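ADP-ribosylating toxin CARDS (Mycoplasma pneumoniae, PDB 4TLV) transfers ADP-ribose from NAD(+) to multiple target proteins in vitro and causes vacuolization and other cytopathic damage in mammalian cells. Local coordinates at residues G471-D476 with I482-D487; V442-G447 with W526-D531; V155-G160 with T374-S379. All coordinates share one frame; numbering follows the deposited sequence.

In the fold
The three contacts illustrate how the chemistry of a contact follows its place in the fold. Contacts 1 and 2 lie inside the D3 beta-trefoil domain, their centres about 12 Å apart. Contact 1, with most of its touching residues buried, joins two adjacent strands by backbone hydrogen bonds and stacked side chains. Contact 2, wholly buried, has no hydrogen bond across it: the F528 ring reaches from edge strand 526-529 to the loop after the other edge strand, 441-443. The two meet because strand 473-476 pairs with 441-443, Y475 N bonding to V442 O and Y475 OH to W526 O. Contact 3 is sparse packing at the mART-D2 interface, where T374 is partly exposed.

Contact 1. Residues G471-D476 with I482-D487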
# COMPACT_ATOMS: atom_id res chain seq x y z
N GLY A 471 8.48 6.72 -10.86
CA GLY A 471 9.59 6.00 -10.27
C GLY A 471 10.82 6.85 -9.96
O GLY A 471 11.94 6.32 -9.91
N GLN A 472 10.61 8.14 -9.71
CA GLN A 472 11.74 9.05 -9.52
C GLN A 472 11.73 9.85 -8.21
O GLN A 472 12.75 9.98 -7.53
CB GLN A 472 11.84 10.03 -10.69
CG GLN A 472 13.13 10.82 -10.67
CD GLN A 472 13.31 11.65 -11.90
OE1 GLN A 472 14.01 11.26 -12.84
NE2 GLN A 472 12.68 12.81 -11.92
N ILE A 473 10.57 10.40 -7.86
CA ILE A 473 10.47 11.24 -6.69
C ILE A 473 9.51 10.60 -5.72
O ILE A 473 8.37 10.30 -6.07
CB ILE A 473 9.98 12.67 -7.06
CG1 ILE A 473 10.85 13.23 -8.20
CG2 ILE A 473 10.00 13.56 -5.83
CD1 ILE A 473 10.68 14.72 -8.50
N PHE A 474 9.99 10.39 -4.50
CA PHE A 474 9.30 9.58 -3.51
C PHE A 474 9.16 10.27 -2.18
O PHE A 474 9.91 11.19 -1.86
CB PHE A 474 10.09 8.29 -3.26
CG PHE A 474 10.23 7.42 -4.48
CD1 PHE A 474 11.29 7.62 -5.36
CD2 PHE A 474 9.33 6.40 -4.73
CE1 PHE A 474 11.44 6.82 -6.47
CE2 PHE A 474 9.48 5.59 -5.85
CZ PHE A 474 10.55 5.80 -6.71
N TYR A 475 8.19 9.81 -1.40
CA TYR A 475 8.03 10.27 -0.04
C TYR A 475 8.15 9.05 0.87
O TYR A 475 7.45 8.06 0.67
CB TYR A 475 6.65 10.90 0.09
CG TYR A 475 6.31 11.53 1.43
CD1 TYR A 475 6.84 12.76 1.80
CD2 TYR A 475 5.39 10.94 2.27
CE1 TYR A 475 6.49 13.36 3.02
CE2 TYR A 475 5.02 11.53 3.47
CZ TYR A 475 5.57 12.74 3.84
OH TYR A 475 5.18 13.32 5.04
N ASP A 476 9.06 9.11 1.84
CA ASP A 476 9.25 7.99 2.76
C ASP A 476 8.30 8.14 3.93
O ASP A 476 8.47 9.02 4.76
CB ASP A 476 10.68 7.94 3.30
CG ASP A 476 10.83 6.90 4.39
OD1 ASP A 476 10.09 5.88 4.36
OD2 ASP A 476 11.66 7.11 5.29
N ILE A 482 11.52 13.52 1.58
CA ILE A 482 11.24 13.46 0.16
C ILE A 482 12.56 13.22 -0.56
O ILE A 482 13.55 13.89 -0.27
CB ILE A 482 10.61 14.77 -0.34
CG1 ILE A 482 9.16 14.85 0.16
CG2 ILE A 482 10.62 14.86 -1.87
CD1 ILE A 482 8.50 16.21 -0.03
N PHE A 483 12.58 12.26 -1.49
CA PHE A 483 13.83 11.94 -2.17
C PHE A 483 13.69 11.72 -3.68
O PHE A 483 12.61 11.38 -4.18
CB PHE A 483 14.59 10.79 -1.47
CG PHE A 483 13.86 9.45 -1.46
CD1 PHE A 483 13.02 9.10 -0.42
CD2 PHE A 483 14.05 8.53 -2.49
CE1 PHE A 483 12.37 7.84 -0.40
CE2 PHE A 483 13.43 7.29 -2.48
CZ PHE A 483 12.58 6.94 -1.42
N PHE A 484 14.79 11.93 -4.38
CA PHE A 484 14.88 11.88 -5.83
C PHE A 484 15.89 10.77 -6.12
O PHE A 484 17.03 10.84 -5.67
CB PHE A 484 15.41 13.23 -6.32
CG PHE A 484 15.49 13.40 -7.81
CD1 PHE A 484 16.32 12.59 -8.58
CD2 PHE A 484 14.81 14.44 -8.44
CE1 PHE A 484 16.41 12.78 -9.97
CE2 PHE A 484 14.90 14.64 -9.81
CZ PHE A 484 15.70 13.80 -10.59
N VAL A 485 15.48 9.75 -6.86
CA VAL A 485 16.38 8.64 -7.17
C VAL A 485 17.01 8.89 -8.54
O VAL A 485 16.35 8.77 -9.56
CB VAL A 485 15.67 7.27 -7.17
CG1 VAL A 485 16.64 6.15 -7.54
CG2 VAL A 485 15.02 7.00 -5.80
N GLN A 486 18.28 9.26 -8.53
CA GLN A 486 19.02 9.44 -9.77
C GLN A 486 19.30 8.07 -10.37
O GLN A 486 19.13 7.85 -11.56
CB GLN A 486 20.35 10.16 -9.48
CG GLN A 486 21.23 10.33 -10.70
CD GLN A 486 22.50 11.11 -10.37
OE1 GLN A 486 23.43 10.59 -9.76
NE2 GLN A 486 22.53 12.38 -10.77
N ASP A 487 19.74 7.16 -9.51
CA ASP A 487 19.84 5.76 -9.87
C ASP A 487 19.98 4.96 -8.58
O ASP A 487 19.91 5.51 -7.48
CB ASP A 487 21.01 5.49 -10.83
CG ASP A 487 22.37 5.88 -10.25
OD1 ASP A 487 22.59 5.75 -9.03
OD2 ASP A 487 23.23 6.31 -11.05
O HOH W 1 14.69 6.81 -10.94
O HOH W 2 16.16 9.48 -12.27
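One face of the F484 ring carries the side chain of Q472: CG sits over the ring, 4.0 Å from the F484 centroid, in a CH-pi contact. The Q472 amide overhangs the CZ rim, its plane 19° from that of the ring, with NE2 3.4 Å from F484 CZ. Q472 is extended, with CG anti to the backbone N (chi1 -169°), and runs alongside the phenylalanine. The F483 ring has F474 CB over one face, 3.6 Å from the F483 centroid, and V485 CG2 and D476 CB at its edge. The F474 and F483 rings are nearly parallel but slid apart, so they barely overlap. At the edge of the Y475 ring, CD1 meets I482 CG1 at 3.5 Å. Most of these residues belong to the antiparallel beta hairpin of strands 473-476 and 481-485 in the D3 beta-trefoil; Q472 just precedes it. F474 and F483 are its hydrogen-bonded pair, F474 N to F483 O at 2.8 Å and F483 N to F474 O at 2.9 Å, with the non-hydrogen-bonded pairs I473-F484 and Y475-I482 on either side. Near the hairpin's open end V485 N donates to Q472 O at 2.8 Å, and waters bridge V485 O to G471 O and to Q472 OE1. F441 meets the F483 ring edge-to-face, while V354 of D2 touches F474 and V485. The Y475 hydroxyl is hydrogen-bonded to W526 O and R126 NH2.

Contact 2. Residues V442-G447 with W526-D531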
# COMPACT_ATOMS: atom_id res chain seq x y z
N VAL A 442 6.35 6.16 -1.09
CA VAL A 442 5.26 6.53 -2.00
C VAL A 442 5.83 7.27 -3.20
O VAL A 442 6.66 8.18 -3.03
CB VAL A 442 4.22 7.47 -1.34
CG1 VAL A 442 3.07 7.78 -2.32
CG2 VAL A 442 3.67 6.86 -0.06
N ASP A 443 5.44 6.86 -4.40
CA ASP A 443 5.82 7.60 -5.61
C ASP A 443 4.94 8.85 -5.68
O ASP A 443 3.73 8.75 -5.85
CB ASP A 443 5.62 6.73 -6.85
CG ASP A 443 6.13 7.39 -8.15
OD1 ASP A 443 6.38 8.61 -8.17
OD2 ASP A 443 6.28 6.67 -9.16
N VAL A 444 5.54 10.02 -5.47
CA VAL A 444 4.76 11.26 -5.44
C VAL A 444 4.92 12.07 -6.73
O VAL A 444 4.12 12.96 -7.01
CB VAL A 444 5.06 12.12 -4.19
CG1 VAL A 444 4.55 11.42 -2.91
CG2 VAL A 444 6.57 12.42 -4.07
N GLN A 445 5.95 11.75 -7.52
CA GLN A 445 6.04 12.32 -8.86
C GLN A 445 5.85 13.86 -8.86
O GLN A 445 5.10 14.39 -9.67
CB GLN A 445 4.98 11.64 -9.73
CG GLN A 445 5.22 11.72 -11.22
CD GLN A 445 4.25 10.86 -12.03
OE1 GLN A 445 3.16 10.53 -11.57
NE2 GLN A 445 4.66 10.50 -13.25
N LEU A 446 6.53 14.55 -7.95
CA LEU A 446 6.29 16.00 -7.76
C LEU A 446 6.61 16.78 -9.02
O LEU A 446 7.56 16.48 -9.72
CB LEU A 446 7.11 16.57 -6.61
CG LEU A 446 6.98 15.86 -5.26
CD1 LEU A 446 7.81 16.60 -4.23
CD2 LEU A 446 5.50 15.76 -4.83
N GLY A 447 5.80 17.80 -9.29
CA GLY A 447 6.06 18.66 -10.43
C GLY A 447 5.28 19.95 -10.28
O GLY A 447 4.69 20.21 -9.25
N TRP A 526 8.83 16.79 5.49
CA TRP A 526 7.81 17.55 4.77
C TRP A 526 6.44 16.91 4.92
O TRP A 526 6.33 15.71 5.17
CB TRP A 526 8.17 17.64 3.29
CG TRP A 526 9.51 18.22 3.06
CD1 TRP A 526 10.71 17.55 3.08
CD2 TRP A 526 9.82 19.59 2.81
NE1 TRP A 526 11.74 18.43 2.85
CE2 TRP A 526 11.22 19.69 2.67
CE3 TRP A 526 9.04 20.75 2.68
CZ2 TRP A 526 11.87 20.90 2.41
CZ3 TRP A 526 9.69 21.96 2.41
CH2 TRP A 526 11.08 22.03 2.28
N TYR A 527 5.39 17.71 4.77
CA TYR A 527 4.03 17.17 4.76
C TYR A 527 3.17 17.90 3.73
O TYR A 527 3.50 19.01 3.30
CB TYR A 527 3.40 17.23 6.15
CG TYR A 527 3.19 18.64 6.66
CD1 TYR A 527 4.23 19.36 7.24
CD2 TYR A 527 1.95 19.26 6.55
CE1 TYR A 527 4.03 20.66 7.71
CE2 TYR A 527 1.74 20.56 7.01
CZ TYR A 527 2.78 21.25 7.59
OH TYR A 527 2.57 22.53 8.04
N PHE A 528 2.08 17.26 3.33
CA PHE A 528 1.20 17.79 2.29
C PHE A 528 -0.04 18.42 2.92
O PHE A 528 -0.51 17.95 3.96
CB PHE A 528 0.79 16.67 1.33
CG PHE A 528 1.97 16.01 0.64
CD1 PHE A 528 2.71 15.03 1.29
CD2 PHE A 528 2.33 16.38 -0.65
CE1 PHE A 528 3.80 14.43 0.66
CE2 PHE A 528 3.42 15.79 -1.29
CZ PHE A 528 4.15 14.82 -0.63
N SER A 529 -0.55 19.47 2.28
CA SER A 529 -1.72 20.22 2.77
C SER A 529 -2.71 20.45 1.65
O SER A 529 -2.34 20.87 0.56
CB SER A 529 -1.32 21.60 3.30
OG SER A 529 -0.35 21.50 4.32
N ARG A 530 -3.99 20.20 1.94
CA ARG A 530 -5.04 20.49 0.98
C ARG A 530 -5.45 21.97 1.03
O ARG A 530 -5.81 22.54 0.02
CB ARG A 530 -6.27 19.58 1.24
CG ARG A 530 -6.00 18.08 1.03
CD ARG A 530 -7.16 17.24 1.56
NE ARG A 530 -8.40 17.56 0.84
CZ ARG A 530 -8.80 16.95 -0.27
NH1 ARG A 530 -8.09 15.94 -0.78
NH2 ARG A 530 -9.92 17.33 -0.86
N ASP A 531 -5.37 22.56 2.22
CA ASP A 531 -5.80 23.93 2.47
C ASP A 531 -7.12 24.24 1.75
O ASP A 531 -8.08 23.49 1.90
CB ASP A 531 -4.68 24.94 2.12
CG ASP A 531 -3.43 24.76 3.01
OD1 ASP A 531 -3.57 24.54 4.23
OD2 ASP A 531 -2.30 24.84 2.48
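F528 reaches V444 and L446 with the far end of its ring, and this small patch is where the two segments meet. CZ of F528 lies 4.1 Å from V444 CG1, and the neighbouring F528 CE2 is 4.1 Å from L446 CD2. The leucine methyl comes in at the ring's edge, near its plane. Holding CG anti to the carbonyl carbon (chi1 -60°), F528 sends its ring across a gap in which even the nearest pair of CA atoms, V444 and F528, is 10.7 Å apart. No hydrogen bond spans that gap. Strands 526-529 and 441-443 are the outermost ones in the order of the D3 beta-trefoil sheet, and the ring spans from the first to the loop holding V444 and L446, just after the second. Packing closes in round this patch: Y475 meets F528 edge-to-face, I546 touches it too, and V444 and L446 both rest on I473. Away from it the segments diverge into more open, polar surroundings. Q445 is partly exposed and hydrogen-bonds through NE2 to T468 O, while D531, also partly exposed, forms a salt bridge with R547 and a hydrogen bond to Q105 of the mART domain.

Contact 3. Residues V155-G160 with T374-S379; sequences VPVEPG and TQFRVS
V157 and F376 are brought together by their first torsions: the valine holds CG1 anti to the backbone N (chi1 177°), and the phenylalanine holds CG anti to the carbonyl carbon (chi1 -67°), which directs its ring toward segment 155-160. F376 CZ then leads the approach and stops 4.2 Å from V157 CG1, the two side chains lying askew to each other. In T374 the hydroxyl takes the position between the backbone N and the carbonyl carbon (chi1 59°), leaving CG2 beside the N, where it meets the aliphatic part of E158. T374 CG2 is 3.9 Å from E158 CG, and the glutamate chain then runs on away from the methyl. The contact is a domain interface. V157 and E158 follow strand 146-156 of the mART domain, whereas in the D2 beta-trefoil T374 just precedes strand 375-380 and F376 is near its start, and no hydrogen bond joins the two segments themselves. Just beside them, E158 makes a backbone hydrogen bond with I373 of D2. V157 is wedged between domains, touching V170 and T172 on its own side and A429 on the other, while F376 is backed by P368 and V432. The T374 hydroxyl turns to D370 OD2 within D2. E158 OE2 comes close to D423 OD1 of D2, a proximity of like charges, and a bound acetate, probably from the crystallisation liquor, lies about 3 Å from the E158 side chain.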
# COMPACT_ATOMS: atom_id res chain seq x y z
N VAL A 155 -6.50 -22.41 3.26
CA VAL A 155 -5.97 -23.77 3.19
C VAL A 155 -4.44 -23.78 3.30
O VAL A 155 -3.76 -22.85 2.85
CB VAL A 155 -6.39 -24.45 1.88
CG1 VAL A 155 -7.90 -24.60 1.84
CG2 VAL A 155 -5.91 -23.64 0.69
N PRO A 156 -3.88 -24.85 3.89
CA PRO A 156 -2.42 -24.91 4.00
C PRO A 156 -1.74 -25.06 2.63
O PRO A 156 -2.27 -25.73 1.75
CB PRO A 156 -2.16 -26.17 4.84
CG PRO A 156 -3.44 -26.97 4.78
CD PRO A 156 -4.56 -26.01 4.49
N VAL A 157 -0.57 -24.47 2.49
CA VAL A 157 0.27 -24.65 1.31
C VAL A 157 1.02 -26.00 1.38
O VAL A 157 1.63 -26.31 2.39
CB VAL A 157 1.28 -23.50 1.18
CG1 VAL A 157 2.22 -23.70 -0.02
CG2 VAL A 157 0.51 -22.15 1.05
N GLU A 158 0.99 -26.77 0.30
CA GLU A 158 1.67 -28.08 0.27
C GLU A 158 1.45 -28.92 1.54
O GLU A 158 2.41 -29.33 2.19
CB GLU A 158 3.19 -27.90 0.06
CG GLU A 158 3.87 -29.16 -0.50
CD GLU A 158 5.37 -29.22 -0.28
OE1 GLU A 158 5.93 -28.38 0.47
OE2 GLU A 158 6.01 -30.13 -0.85
N PRO A 159 0.19 -29.21 1.90
CA PRO A 159 -0.06 -29.90 3.17
C PRO A 159 0.61 -31.28 3.26
O PRO A 159 0.77 -31.97 2.26
CB PRO A 159 -1.58 -30.06 3.19
CG PRO A 159 -1.96 -30.06 1.76
CD PRO A 159 -1.04 -29.05 1.12
N GLY A 160 0.98 -31.67 4.48
CA GLY A 160 1.61 -32.95 4.69
C GLY A 160 3.10 -32.91 4.41
O GLY A 160 3.83 -33.83 4.78
N THR A 374 0.16 -26.48 -4.66
CA THR A 374 1.60 -26.46 -4.84
C THR A 374 2.04 -25.69 -6.07
O THR A 374 3.23 -25.46 -6.24
CB THR A 374 2.19 -27.87 -5.04
OG1 THR A 374 1.58 -28.45 -6.20
CG2 THR A 374 1.96 -28.73 -3.83
N GLN A 375 1.10 -25.37 -6.95
CA GLN A 375 1.41 -24.66 -8.19
C GLN A 375 0.64 -23.35 -8.24
O GLN A 375 -0.58 -23.33 -8.08
CB GLN A 375 1.05 -25.52 -9.41
CG GLN A 375 1.79 -26.85 -9.44
CD GLN A 375 1.09 -27.90 -10.28
OE1 GLN A 375 0.12 -27.61 -10.97
NE2 GLN A 375 1.59 -29.13 -10.22
N PHE A 376 1.34 -22.25 -8.47
CA PHE A 376 0.74 -20.93 -8.33
C PHE A 376 0.92 -20.06 -9.57
O PHE A 376 2.03 -19.86 -10.04
CB PHE A 376 1.35 -20.23 -7.10
CG PHE A 376 1.00 -20.89 -5.80
CD1 PHE A 376 1.63 -22.06 -5.39
CD2 PHE A 376 0.04 -20.33 -4.96
CE1 PHE A 376 1.30 -22.67 -4.18
CE2 PHE A 376 -0.29 -20.94 -3.76
CZ PHE A 376 0.33 -22.10 -3.37
N ARG A 377 -0.19 -19.55 -10.07
CA ARG A 377 -0.18 -18.59 -11.16
C ARG A 377 0.11 -17.22 -10.57
O ARG A 377 -0.43 -16.84 -9.53
CB ARG A 377 -1.52 -18.59 -11.87
CG ARG A 377 -1.77 -17.38 -12.81
CD ARG A 377 -3.07 -17.60 -13.61
NE ARG A 377 -2.93 -18.71 -14.56
CZ ARG A 377 -3.91 -19.53 -14.93
NH1 ARG A 377 -5.14 -19.40 -14.43
NH2 ARG A 377 -3.66 -20.48 -15.81
N VAL A 378 0.99 -16.48 -11.22
CA VAL A 378 1.37 -15.15 -10.74
C VAL A 378 0.82 -14.13 -11.72
O VAL A 378 1.20 -14.14 -12.89
CB VAL A 378 2.90 -15.04 -10.63
CG1 VAL A 378 3.33 -13.62 -10.20
CG2 VAL A 378 3.41 -16.08 -9.63
N SER A 379 -0.07 -13.26 -11.25
CA SER A 379 -0.78 -12.34 -12.14
C SER A 379 -0.48 -10.90 -11.79
O SER A 379 -0.30 -10.56 -10.62
CB SER A 379 -2.30 -12.58 -12.03
OG SER A 379 -2.63 -13.91 -12.38